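Local coordinates for 5-formaminoimidazole-4-carboxamide-1-(beta)-D-ribofuranosyl 5'-monophosphate synthetase (Methanocaldococcus jannaschii, PDB 2R7M), which catalyses the ATP- and formate-dependent, folate-independent formylation of AICAR to FAICAR in the de novo purine biosynthesis of this archaeon, at residues A[205-210]-A[223-228]; A[268-273]-A[304-309]; A[295-300]-A[308-313]. All coordinates share one frame; numbering follows the deposited sequence.

Contact 1: residues A[205-210]-A[223-228]; sequences TNFCIH and LGMDKR. With AMP (adenosine monophosphate), chain F.
Cys208 and Asp226 pair across two antiparallel strands, one buried carboxylate organising several neighbours. OD1 of Asp226 accepts a hydrogen bond from NE2 of His210, nearly in the imidazole plane, with ring and carboxylate 19° apart; the modelled 2.5 Å is short and doubtful. OD2 receives NH1 of Arg228 on its syn lone pair, a salt bridge of 3.1 Å, and is also hydrogen-bonded by ND2 of Asn258. Bonds at both oxygens fix the rotation of the carboxylate.

The guanidinium of Arg228 is sandwiched: SG of Cys208 lies 3.3 Å above one face, toward the rim, while C2 of the AMP of chain F sits 3.4 Å above the centre of the other. Asp316 takes its NH2. On the reverse side of the sheet Met225 runs extended alongside Ile209, its CE 4.0 Å from CG1 of Ile209, and its sulfur makes an oblique Met-aromatic contact with Phe207.

Asn206, with CG anti to the backbone nitrogen (chi1 -173°), is a firm tie: OD1 takes the N-H of Arg228, 3.0 Å in the carbonyl plane, and ND2 is hydrogen-bonded to O of Ser298. The looser side is at the partly exposed Lys227, whose amine leads away, and at a water joining OD1, weakly, to O of Arg228. Further along, Leu223 and Gly224 both face His210, a classic beta bulge. This beta hairpin belongs to the ATP-grasp domain, with AICAR-binding Asn258 beside it.

Contact 2: residues A[268-273]-A[304-309]; sequences LPQVFE and LELVVF. With AMP (adenosine monophosphate), chain E.
Gln270 grips the chain just before and at the start of strand 306-312 with both ends of its side-chain amide, a worked example of how one glutamine can fasten a helix to backbone. Its OE1 accepts the N-H of Leu306 at 2.9 Å, in a bond that is almost straight at the hydrogen (170°), although the donor stands a little out of the carbonyl plane. CB of Leu306 comes to 3.4 Å from the same OE1 of Gln270. Its NE2 gives a hydrogen to O of Leu304 at 3.1 Å, and that acceptor lies close to the plane of the amide. The two bonds together fix the rotation of the amide and leave little doubt which end is oxygen. The side chain gets there by stretching out: it leaves CA pointing away from its own N and stays extended to CD, carrying the amide from the helix across to the strand.

A water adds a second link, donating to O of Leu306 at 2.8 Å; it also appears to donate to OE1 of Gln270, though the modelled separation is doubtfully short. Leu306 is thus engaged through both its N-H and its carbonyl.

Outward from this polar centre the contact turns apolar. CD1 of Leu306 meets CG2 of Val271 at 3.8 Å, the two side chains crossing at a slant.

Helix 268-285 thereby lies against the five-stranded antiparallel sheet near its edge strand 306-312. Leu306 continues inward onto Phe207 and Ile209 of strand 205-214 and onto Ile263 of strand 253-263, while Val271 packs on Ile209 and Ile263, and OH of Tyr211 is hydrogen-bonded to O of Val271.

Contact 3: residues A[295-300]-A[308-313]; sequences CLQSLC and VFEMSA. With AMP (adenosine monophosphate), chain E.
The Phe309 ring lies between Gln297 and Leu299 of the facing strand and a nucleotide. O of Gln297 sits 3.3 Å above one face, offset toward the rim, and CB of Gln297 makes an off-centre CH-pi contact with the same ring. CD1 of Leu299 approaches CD2 of Phe309 obliquely at 3.7 Å, its side chain nearly perpendicular to that of the phenylalanine. From the AMP of chain E, C3' comes to within 3.6 Å of CE1 of Phe309.

The setting is an antiparallel hairpin with a classic beta bulge, Phe309 and Glu310 both facing Gln297. The extra residue shifts the register by one as the chain turns its corner, and CG of Phe309, held between the backbone nitrogen and the carbonyl carbon (chi1 60°), directs the ring toward the nucleotide. An alanine here is likely to leave a gap between Leu299 and the AMP ribose, taking away the surface against which both rest.

Gln297 and Glu310, predicted ligands of the magnesium ion, run side by side from one face of the sheet, an arrangement consistent with a shared metal site near the phosphate. Lys156, Glu199, Val202 and Glu230 also hydrogen-bond this AMP, as expected of an ATP-grasp nucleotide pocket. On the reverse face Leu296 crosses Val308 and Met311 at a slant, its CD2 lying 3.9 Å from CB of Met311. Within the bulge N of Phe309 bonds O of Gln297 at 3.0 Å; beyond it N of Ser312 bonds O of Cys295, also at 3.0 Å.

In the fold
Following the chain from the N terminus, contact 1 closes first, a short hairpin between strands 205-214 and 219-230. After strand 253-263, helix 268-285 opens contact 2, which closes only when the chain arrives at 304-309. Contact 3 begins within that interval, at 295-300, and ends on the same strand, sharing Val308 and Phe309 with contact 2. Contacts 2 and 3 therefore overlap, whereas contact 1 precedes both. Strand 205-214 lies beside strand 292-300 in one antiparallel sheet, so the two hairpins are joined edge to edge, Ile209 N bonding to Leu296 O. The helix of contact 2 also reaches the hairpin of contact 3, Met274 packing on Leu296 and Val308.

Contact 1: residues A[205-210]-A[223-228]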
loop_
_atom_site.group_PDB
_atom_site.type_symbol
_atom_site.label_atom_id
_atom_site.label_comp_id
_atom_site.label_asym_id
_atom_site.label_seq_id
_atom_site.Cartn_x
_atom_site.Cartn_y
_atom_site.Cartn_z
ATOM N N THR A 205 -16.842 -5.541 -32.283
ATOM C CA THR A 205 -16.567 -4.886 -31.024
ATOM C C THR A 205 -15.196 -4.160 -31.038
ATOM O O THR A 205 -14.189 -4.721 -31.449
ATOM C CB THR A 205 -16.698 -5.891 -29.871
ATOM O OG1 THR A 205 -16.149 -7.147 -30.267
ATOM C CG2 THR A 205 -18.156 -6.110 -29.513
ATOM N N ASN A 206 -15.198 -2.899 -30.620
ATOM C CA ASN A 206 -14.001 -2.074 -30.531
ATOM C C ASN A 206 -13.075 -2.390 -29.358
ATOM O O ASN A 206 -13.463 -2.278 -28.185
ATOM C CB ASN A 206 -14.405 -0.596 -30.435
ATOM C CG ASN A 206 -13.206 0.353 -30.516
ATOM O OD1 ASN A 206 -13.230 1.431 -29.936
ATOM N ND2 ASN A 206 -12.161 -0.054 -31.231
ATOM N N PHE A 207 -11.848 -2.774 -29.691
ATOM C CA PHE A 207 -10.761 -2.845 -28.720
ATOM C C PHE A 207 -9.609 -1.974 -29.189
ATOM O O PHE A 207 -8.979 -2.264 -30.196
ATOM C CB PHE A 207 -10.281 -4.284 -28.551
ATOM C CG PHE A 207 -11.346 -5.212 -28.035
ATOM C CD1 PHE A 207 -11.517 -5.400 -26.676
ATOM C CD2 PHE A 207 -12.190 -5.884 -28.913
ATOM C CE1 PHE A 207 -12.512 -6.242 -26.189
ATOM C CE2 PHE A 207 -13.183 -6.723 -28.430
ATOM C CZ PHE A 207 -13.341 -6.899 -27.067
ATOM N N CYS A 208 -9.356 -0.879 -28.481
ATOM C CA CYS A 208 -8.135 -0.136 -28.713
ATOM C C CYS A 208 -7.079 -0.683 -27.752
ATOM O O CYS A 208 -7.147 -0.480 -26.548
ATOM C CB CYS A 208 -8.351 1.361 -28.545
ATOM S SG CYS A 208 -9.782 1.996 -29.479
ATOM N N ILE A 209 -6.120 -1.407 -28.305
ATOM C CA ILE A 209 -5.172 -2.151 -27.501
ATOM C C ILE A 209 -3.892 -1.355 -27.319
ATOM O O ILE A 209 -3.248 -0.952 -28.278
ATOM C CB ILE A 209 -4.927 -3.539 -28.091
ATOM C CG1 ILE A 209 -6.272 -4.268 -28.204
ATOM C CG2 ILE A 209 -3.998 -4.349 -27.207
ATOM C CD1 ILE A 209 -6.299 -5.354 -29.239
ATOM N N HIS A 210 -3.553 -1.108 -26.062
ATOM C CA HIS A 210 -2.394 -0.304 -25.719
ATOM C C HIS A 210 -1.209 -1.202 -25.360
ATOM O O HIS A 210 -1.263 -1.987 -24.408
ATOM C CB HIS A 210 -2.762 0.660 -24.585
ATOM C CG HIS A 210 -3.955 1.506 -24.908
ATOM N ND1 HIS A 210 -3.883 2.607 -25.738
ATOM C CD2 HIS A 210 -5.258 1.376 -24.567
ATOM C CE1 HIS A 210 -5.086 3.132 -25.870
ATOM N NE2 HIS A 210 -5.940 2.397 -25.179
ATOM N N LEU A 223 -0.643 -3.302 -21.816
ATOM C CA LEU A 223 -0.881 -2.387 -20.693
ATOM C C LEU A 223 -2.357 -2.175 -20.391
ATOM O O LEU A 223 -2.755 -2.063 -19.223
ATOM C CB LEU A 223 -0.183 -1.035 -20.929
ATOM C CG LEU A 223 1.245 -0.887 -20.366
ATOM C CD1 LEU A 223 1.238 -0.863 -18.858
ATOM C CD2 LEU A 223 2.184 -1.978 -20.863
ATOM N N GLY A 224 -3.169 -2.127 -21.441
ATOM C CA GLY A 224 -4.606 -1.945 -21.286
ATOM C C GLY A 224 -5.396 -1.849 -22.583
ATOM O O GLY A 224 -4.840 -1.975 -23.678
ATOM N N MET A 225 -6.704 -1.623 -22.449
ATOM C CA MET A 225 -7.618 -1.548 -23.586
ATOM C C MET A 225 -8.779 -0.640 -23.252
ATOM O O MET A 225 -9.238 -0.624 -22.106
ATOM C CB MET A 225 -8.210 -2.919 -23.906
ATOM C CG MET A 225 -7.216 -3.973 -24.324
ATOM S SD MET A 225 -8.087 -5.525 -24.579
ATOM C CE MET A 225 -6.669 -6.561 -24.989
ATOM N N ASP A 226 -9.255 0.092 -24.263
ATOM C CA ASP A 226 -10.481 0.870 -24.174
ATOM C C ASP A 226 -11.328 0.742 -25.447
ATOM O O ASP A 226 -10.856 0.305 -26.499
ATOM C CB ASP A 226 -10.163 2.357 -23.946
ATOM C CG ASP A 226 -9.589 3.043 -25.199
ATOM O OD1 ASP A 226 -8.410 2.793 -25.530
ATOM O OD2 ASP A 226 -10.303 3.859 -25.840
ATOM N N LYS A 227 -12.583 1.158 -25.347
ATOM C CA LYS A 227 -13.379 1.410 -26.534
ATOM C C LYS A 227 -13.692 2.905 -26.601
ATOM O O LYS A 227 -13.883 3.561 -25.578
ATOM C CB LYS A 227 -14.653 0.562 -26.538
ATOM C CG LYS A 227 -15.727 1.016 -25.574
ATOM C CD LYS A 227 -16.951 0.121 -25.680
ATOM C CE LYS A 227 -18.227 0.923 -25.513
ATOM N NZ LYS A 227 -19.445 0.078 -25.579
ATOM N N ARG A 228 -13.722 3.439 -27.814
ATOM C CA ARG A 228 -14.024 4.843 -28.039
ATOM C C ARG A 228 -15.460 5.192 -27.683
ATOM O O ARG A 228 -16.367 4.356 -27.770
ATOM C CB ARG A 228 -13.785 5.218 -29.506
ATOM C CG ARG A 228 -12.439 4.810 -30.051
ATOM C CD ARG A 228 -11.323 5.444 -29.246
ATOM N NE ARG A 228 -10.085 5.533 -30.014
ATOM C CZ ARG A 228 -8.867 5.357 -29.506
ATOM N NH1 ARG A 228 -8.711 5.063 -28.223
ATOM N NH2 ARG A 228 -7.802 5.459 -30.288
HETATM P P AMP F . -6.995 16.990 -29.029
HETATM O O1P AMP F . -7.859 17.407 -30.200
HETATM O O2P AMP F . -5.852 17.942 -28.753
HETATM O O3P AMP F . -7.765 16.601 -27.789
HETATM O "O5'" AMP F . -6.299 15.605 -29.469
HETATM C "C5'" AMP F . -5.507 15.488 -30.647
HETATM C "C4'" AMP F . -5.857 14.195 -31.395
HETATM O "O4'" AMP F . -5.570 13.025 -30.615
HETATM C "C3'" AMP F . -7.331 14.101 -31.782
HETATM O "O3'" AMP F . -7.516 14.521 -33.130
HETATM C "C2'" AMP F . -7.697 12.638 -31.623
HETATM O "O2'" AMP F . -7.607 11.926 -32.860
HETATM C "C1'" AMP F . -6.644 12.074 -30.691
HETATM N N9 AMP F . -7.260 11.887 -29.352
HETATM C C8 AMP F . -7.316 12.825 -28.394
HETATM N N7 AMP F . -7.933 12.349 -27.292
HETATM C C5 AMP F . -8.284 11.076 -27.539
HETATM C C6 AMP F . -8.970 10.004 -26.787
HETATM N N6 AMP F . -9.415 10.225 -25.520
HETATM N N1 AMP F . -9.149 8.815 -27.416
HETATM C C2 AMP F . -8.714 8.605 -28.670
HETATM N N3 AMP F . -8.087 9.536 -29.408
HETATM C C4 AMP F . -7.846 10.773 -28.904
HETATM O O HOH W 1 -16.454 2.121 -30.159
#

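Contact 2: residues A[268-273]-A[304-309]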
loop_
_atom_site.group_PDB
_atom_site.type_symbol
_atom_site.label_atom_id
_atom_site.label_comp_id
_atom_site.label_asym_id
_atom_site.label_seq_id
_atom_site.Cartn_x
_atom_site.Cartn_y
_atom_site.Cartn_z
ATOM N N LEU A 268 -5.899 -13.430 -26.344
ATOM C CA LEU A 268 -4.669 -12.727 -25.997
ATOM C C LEU A 268 -3.450 -13.180 -26.808
ATOM O O LEU A 268 -2.579 -12.356 -27.135
ATOM C CB LEU A 268 -4.405 -12.790 -24.487
ATOM C CG LEU A 268 -5.288 -11.880 -23.627
ATOM C CD1 LEU A 268 -4.943 -12.087 -22.158
ATOM C CD2 LEU A 268 -5.122 -10.411 -24.019
ATOM N N PRO A 269 -3.362 -14.489 -27.120
ATOM C CA PRO A 269 -2.330 -14.926 -28.062
ATOM C C PRO A 269 -2.369 -14.191 -29.407
ATOM O O PRO A 269 -1.313 -13.828 -29.939
ATOM C CB PRO A 269 -2.618 -16.421 -28.233
ATOM C CG PRO A 269 -3.301 -16.819 -26.980
ATOM C CD PRO A 269 -4.139 -15.625 -26.594
ATOM N N GLN A 270 -3.562 -13.948 -29.943
ATOM C CA GLN A 270 -3.698 -13.117 -31.149
ATOM C C GLN A 270 -3.257 -11.680 -30.858
ATOM O O GLN A 270 -2.574 -11.052 -31.661
ATOM C CB GLN A 270 -5.148 -13.138 -31.669
ATOM C CG GLN A 270 -5.343 -12.435 -33.009
ATOM C CD GLN A 270 -6.814 -12.283 -33.428
ATOM O OE1 GLN A 270 -7.146 -11.412 -34.237
ATOM N NE2 GLN A 270 -7.692 -13.125 -32.882
ATOM N N VAL A 271 -3.654 -11.167 -29.696
ATOM C CA VAL A 271 -3.336 -9.790 -29.289
ATOM C C VAL A 271 -1.833 -9.510 -29.231
ATOM O O VAL A 271 -1.363 -8.475 -29.721
ATOM C CB VAL A 271 -3.999 -9.432 -27.921
ATOM C CG1 VAL A 271 -3.327 -8.207 -27.270
ATOM C CG2 VAL A 271 -5.484 -9.199 -28.091
ATOM N N PHE A 272 -1.083 -10.428 -28.630
ATOM C CA PHE A 272 0.369 -10.263 -28.491
ATOM C C PHE A 272 1.096 -10.465 -29.828
ATOM O O PHE A 272 2.017 -9.706 -30.174
ATOM C CB PHE A 272 0.920 -11.233 -27.438
ATOM C CG PHE A 272 0.675 -10.808 -26.004
ATOM C CD1 PHE A 272 -0.381 -11.338 -25.274
ATOM C CD2 PHE A 272 1.518 -9.898 -25.381
ATOM C CE1 PHE A 272 -0.603 -10.958 -23.951
ATOM C CE2 PHE A 272 1.304 -9.515 -24.060
ATOM C CZ PHE A 272 0.248 -10.049 -23.346
ATOM N N GLU A 273 0.688 -11.493 -30.573
ATOM C CA GLU A 273 1.238 -11.733 -31.916
ATOM C C GLU A 273 1.088 -10.505 -32.812
ATOM O O GLU A 273 1.976 -10.197 -33.599
ATOM C CB GLU A 273 0.604 -12.972 -32.566
ATOM C CG GLU A 273 1.266 -13.423 -33.865
ATOM C CD GLU A 273 2.738 -13.811 -33.695
ATOM O OE1 GLU A 273 3.066 -14.520 -32.721
ATOM O OE2 GLU A 273 3.571 -13.412 -34.544
ATOM N N LEU A 304 -14.084 -13.841 -34.469
ATOM C CA LEU A 304 -13.063 -13.616 -33.449
ATOM C C LEU A 304 -11.734 -13.227 -34.057
ATOM O O LEU A 304 -10.686 -13.714 -33.645
ATOM C CB LEU A 304 -12.924 -14.832 -32.528
ATOM C CG LEU A 304 -14.167 -15.069 -31.670
ATOM C CD1 LEU A 304 -14.105 -16.406 -30.940
ATOM C CD2 LEU A 304 -14.373 -13.930 -30.688
ATOM N N GLU A 305 -11.792 -12.351 -35.055
ATOM C CA GLU A 305 -10.594 -11.841 -35.691
ATOM C C GLU A 305 -10.572 -10.360 -35.446
ATOM O O GLU A 305 -11.572 -9.673 -35.689
ATOM C CB GLU A 305 -10.602 -12.104 -37.203
ATOM C CG GLU A 305 -10.904 -13.547 -37.596
ATOM C CD GLU A 305 -11.225 -13.709 -39.083
ATOM O OE1 GLU A 305 -11.606 -12.714 -39.748
ATOM O OE2 GLU A 305 -11.100 -14.844 -39.586
ATOM N N LEU A 306 -9.437 -9.871 -34.950
ATOM C CA LEU A 306 -9.242 -8.450 -34.744
ATOM C C LEU A 306 -8.764 -7.795 -36.035
ATOM O O LEU A 306 -7.747 -8.179 -36.602
ATOM C CB LEU A 306 -8.238 -8.205 -33.606
ATOM C CG LEU A 306 -8.693 -8.622 -32.196
ATOM C CD1 LEU A 306 -7.510 -8.672 -31.244
ATOM C CD2 LEU A 306 -9.753 -7.660 -31.680
ATOM N N VAL A 307 -9.517 -6.807 -36.499
ATOM C CA VAL A 307 -9.164 -6.071 -37.703
ATOM C C VAL A 307 -8.782 -4.651 -37.306
ATOM O O VAL A 307 -9.552 -3.957 -36.657
ATOM C CB VAL A 307 -10.352 -6.048 -38.718
ATOM C CG1 VAL A 307 -10.012 -5.226 -39.970
ATOM C CG2 VAL A 307 -10.748 -7.459 -39.103
ATOM N N VAL A 308 -7.594 -4.221 -37.708
ATOM C CA VAL A 308 -7.060 -2.933 -37.296
ATOM C C VAL A 308 -7.359 -1.835 -38.330
ATOM O O VAL A 308 -6.944 -1.931 -39.479
ATOM C CB VAL A 308 -5.521 -3.046 -37.087
ATOM C CG1 VAL A 308 -4.940 -1.749 -36.547
ATOM C CG2 VAL A 308 -5.211 -4.208 -36.173
ATOM N N PHE A 309 -8.060 -0.785 -37.910
ATOM C CA PHE A 309 -8.441 0.297 -38.813
ATOM C C PHE A 309 -7.614 1.553 -38.569
ATOM O O PHE A 309 -7.728 2.546 -39.296
ATOM C CB PHE A 309 -9.934 0.624 -38.669
ATOM C CG PHE A 309 -10.337 1.064 -37.280
ATOM C CD1 PHE A 309 -10.170 2.381 -36.879
ATOM C CD2 PHE A 309 -10.899 0.162 -36.387
ATOM C CE1 PHE A 309 -10.535 2.788 -35.613
ATOM C CE2 PHE A 309 -11.274 0.566 -35.111
ATOM C CZ PHE A 309 -11.087 1.878 -34.726
HETATM P P AMP E . -10.695 6.909 -37.540
HETATM O O1P AMP E . -9.872 6.711 -36.289
HETATM O O2P AMP E . -10.979 8.339 -37.901
HETATM O O3P AMP E . -10.277 5.988 -38.660
HETATM O "O5'" AMP E . -12.161 6.351 -37.200
HETATM C "C5'" AMP E . -13.101 7.117 -36.461
HETATM C "C4'" AMP E . -14.128 6.116 -35.967
HETATM O "O4'" AMP E . -14.858 5.576 -37.078
HETATM C "C3'" AMP E . -13.461 4.914 -35.310
HETATM O "O3'" AMP E . -13.161 5.110 -33.922
HETATM C "C2'" AMP E . -14.478 3.814 -35.535
HETATM O "O2'" AMP E . -15.434 3.798 -34.475
HETATM C "C1'" AMP E . -15.144 4.196 -36.857
HETATM N N9 AMP E . -14.474 3.403 -37.908
HETATM C C8 AMP E . -13.274 3.694 -38.448
HETATM N N7 AMP E . -12.906 2.761 -39.358
HETATM C C5 AMP E . -13.901 1.851 -39.417
HETATM C C6 AMP E . -14.168 0.623 -40.194
HETATM N N6 AMP E . -13.268 0.158 -41.093
HETATM N N1 AMP E . -15.318 -0.036 -39.946
HETATM C C2 AMP E . -16.213 0.405 -39.037
HETATM N N3 AMP E . -16.042 1.519 -38.305
HETATM C C4 AMP E . -14.923 2.268 -38.444
HETATM O O HOH W 2 -6.185 -10.531 -36.324
#

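Contact 3: residues A[295-300]-A[308-313]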
loop_
_atom_site.group_PDB
_atom_site.type_symbol
_atom_site.label_atom_id
_atom_site.label_comp_id
_atom_site.label_asym_id
_atom_site.label_seq_id
_atom_site.Cartn_x
_atom_site.Cartn_y
_atom_site.Cartn_z
ATOM N N CYS A 295 -0.585 1.826 -29.932
ATOM C CA CYS A 295 -1.969 1.352 -29.879
ATOM C C CYS A 295 -2.422 0.773 -31.218
ATOM O O CYS A 295 -2.259 1.403 -32.265
ATOM C CB CYS A 295 -2.891 2.514 -29.495
ATOM S SG CYS A 295 -4.639 2.101 -29.333
ATOM N N LEU A 296 -2.990 -0.425 -31.181
ATOM C CA LEU A 296 -3.736 -0.947 -32.319
ATOM C C LEU A 296 -5.219 -0.751 -32.058
ATOM O O LEU A 296 -5.770 -1.316 -31.114
ATOM C CB LEU A 296 -3.424 -2.430 -32.546
ATOM C CG LEU A 296 -1.986 -2.695 -32.994
ATOM C CD1 LEU A 296 -1.788 -4.165 -33.364
ATOM C CD2 LEU A 296 -1.604 -1.777 -34.146
ATOM N N GLN A 297 -5.863 0.071 -32.879
ATOM C CA GLN A 297 -7.305 0.303 -32.751
ATOM C C GLN A 297 -8.048 -0.642 -33.684
ATOM O O GLN A 297 -8.040 -0.477 -34.900
ATOM C CB GLN A 297 -7.626 1.754 -33.063
ATOM C CG GLN A 297 -6.808 2.698 -32.211
ATOM C CD GLN A 297 -6.540 4.010 -32.890
ATOM O OE1 GLN A 297 -5.387 4.419 -33.040
ATOM N NE2 GLN A 297 -7.605 4.689 -33.305
ATOM N N SER A 298 -8.676 -1.650 -33.103
ATOM C CA SER A 298 -9.224 -2.744 -33.879
ATOM C C SER A 298 -10.718 -2.982 -33.647
ATOM O O SER A 298 -11.340 -2.390 -32.760
ATOM C CB SER A 298 -8.432 -4.019 -33.585
ATOM O OG SER A 298 -8.413 -4.277 -32.194
ATOM N N LEU A 299 -11.291 -3.843 -34.477
ATOM C CA LEU A 299 -12.667 -4.256 -34.316
ATOM C C LEU A 299 -12.662 -5.763 -34.393
ATOM O O LEU A 299 -11.997 -6.336 -35.243
ATOM C CB LEU A 299 -13.551 -3.647 -35.412
ATOM C CG LEU A 299 -13.821 -2.142 -35.275
ATOM C CD1 LEU A 299 -14.162 -1.484 -36.619
ATOM C CD2 LEU A 299 -14.900 -1.870 -34.224
ATOM N N CYS A 300 -13.366 -6.406 -33.474
ATOM C CA CYS A 300 -13.398 -7.857 -33.440
ATOM C C CYS A 300 -14.678 -8.337 -34.113
ATOM O O CYS A 300 -15.778 -8.067 -33.635
ATOM C CB CYS A 300 -13.308 -8.376 -31.993
ATOM S SG CYS A 300 -13.203 -10.161 -31.860
ATOM N N VAL A 308 -7.594 -4.221 -37.708
ATOM C CA VAL A 308 -7.060 -2.933 -37.296
ATOM C C VAL A 308 -7.359 -1.835 -38.330
ATOM O O VAL A 308 -6.944 -1.931 -39.479
ATOM C CB VAL A 308 -5.521 -3.046 -37.087
ATOM C CG1 VAL A 308 -4.940 -1.749 -36.547
ATOM C CG2 VAL A 308 -5.211 -4.208 -36.173
ATOM N N PHE A 309 -8.060 -0.785 -37.910
ATOM C CA PHE A 309 -8.441 0.297 -38.813
ATOM C C PHE A 309 -7.614 1.553 -38.569
ATOM O O PHE A 309 -7.728 2.546 -39.296
ATOM C CB PHE A 309 -9.934 0.624 -38.669
ATOM C CG PHE A 309 -10.337 1.064 -37.280
ATOM C CD1 PHE A 309 -10.170 2.381 -36.879
ATOM C CD2 PHE A 309 -10.899 0.162 -36.387
ATOM C CE1 PHE A 309 -10.535 2.788 -35.613
ATOM C CE2 PHE A 309 -11.274 0.566 -35.111
ATOM C CZ PHE A 309 -11.087 1.878 -34.726
ATOM N N GLU A 310 -6.783 1.506 -37.538
ATOM C CA GLU A 310 -5.998 2.659 -37.143
ATOM C C GLU A 310 -4.892 2.197 -36.198
ATOM O O GLU A 310 -4.951 1.105 -35.634
ATOM C CB GLU A 310 -6.907 3.694 -36.471
ATOM C CG GLU A 310 -6.334 5.100 -36.366
ATOM C CD GLU A 310 -5.977 5.703 -37.715
ATOM O OE1 GLU A 310 -4.939 6.399 -37.797
ATOM O OE2 GLU A 310 -6.729 5.482 -38.693
ATOM N N MET A 311 -3.867 3.022 -36.056
ATOM C CA MET A 311 -2.804 2.753 -35.106
ATOM C C MET A 311 -2.180 4.068 -34.689
ATOM O O MET A 311 -2.288 5.069 -35.401
ATOM C CB MET A 311 -1.741 1.826 -35.702
ATOM C CG MET A 311 -0.844 2.491 -36.729
ATOM S SD MET A 311 0.819 1.794 -36.776
ATOM C CE MET A 311 1.561 2.582 -35.358
ATOM N N SER A 312 -1.547 4.072 -33.523
ATOM C CA SER A 312 -0.756 5.218 -33.099
ATOM C C SER A 312 0.669 4.745 -32.857
ATOM O O SER A 312 0.888 3.602 -32.456
ATOM C CB SER A 312 -1.339 5.843 -31.832
ATOM O OG SER A 312 -1.042 5.046 -30.701
ATOM N N ALA A 313 1.639 5.617 -33.114
ATOM C CA ALA A 313 3.047 5.257 -32.951
ATOM C C ALA A 313 3.604 5.893 -31.684
ATOM O O ALA A 313 4.813 5.892 -31.443
ATOM C CB ALA A 313 3.855 5.681 -34.177
HETATM P P AMP E . -10.695 6.909 -37.540
HETATM O O1P AMP E . -9.872 6.711 -36.289
HETATM O O2P AMP E . -10.979 8.339 -37.901
HETATM O O3P AMP E . -10.277 5.988 -38.660
HETATM O "O5'" AMP E . -12.161 6.351 -37.200
HETATM C "C5'" AMP E . -13.101 7.117 -36.461
HETATM C "C4'" AMP E . -14.128 6.116 -35.967
HETATM O "O4'" AMP E . -14.858 5.576 -37.078
HETATM C "C3'" AMP E . -13.461 4.914 -35.310
HETATM O "O3'" AMP E . -13.161 5.110 -33.922
HETATM C "C2'" AMP E . -14.478 3.814 -35.535
HETATM O "O2'" AMP E . -15.434 3.798 -34.475
HETATM C "C1'" AMP E . -15.144 4.196 -36.857
HETATM N N9 AMP E . -14.474 3.403 -37.908
HETATM C C8 AMP E . -13.274 3.694 -38.448
HETATM N N7 AMP E . -12.906 2.761 -39.358
HETATM C C5 AMP E . -13.901 1.851 -39.417
HETATM C C6 AMP E . -14.168 0.623 -40.194
HETATM N N6 AMP E . -13.268 0.158 -41.093
HETATM N N1 AMP E . -15.318 -0.036 -39.946
HETATM C C2 AMP E . -16.213 0.405 -39.037
HETATM N N3 AMP E . -16.042 1.519 -38.305
HETATM C C4 AMP E . -14.923 2.268 -38.444
#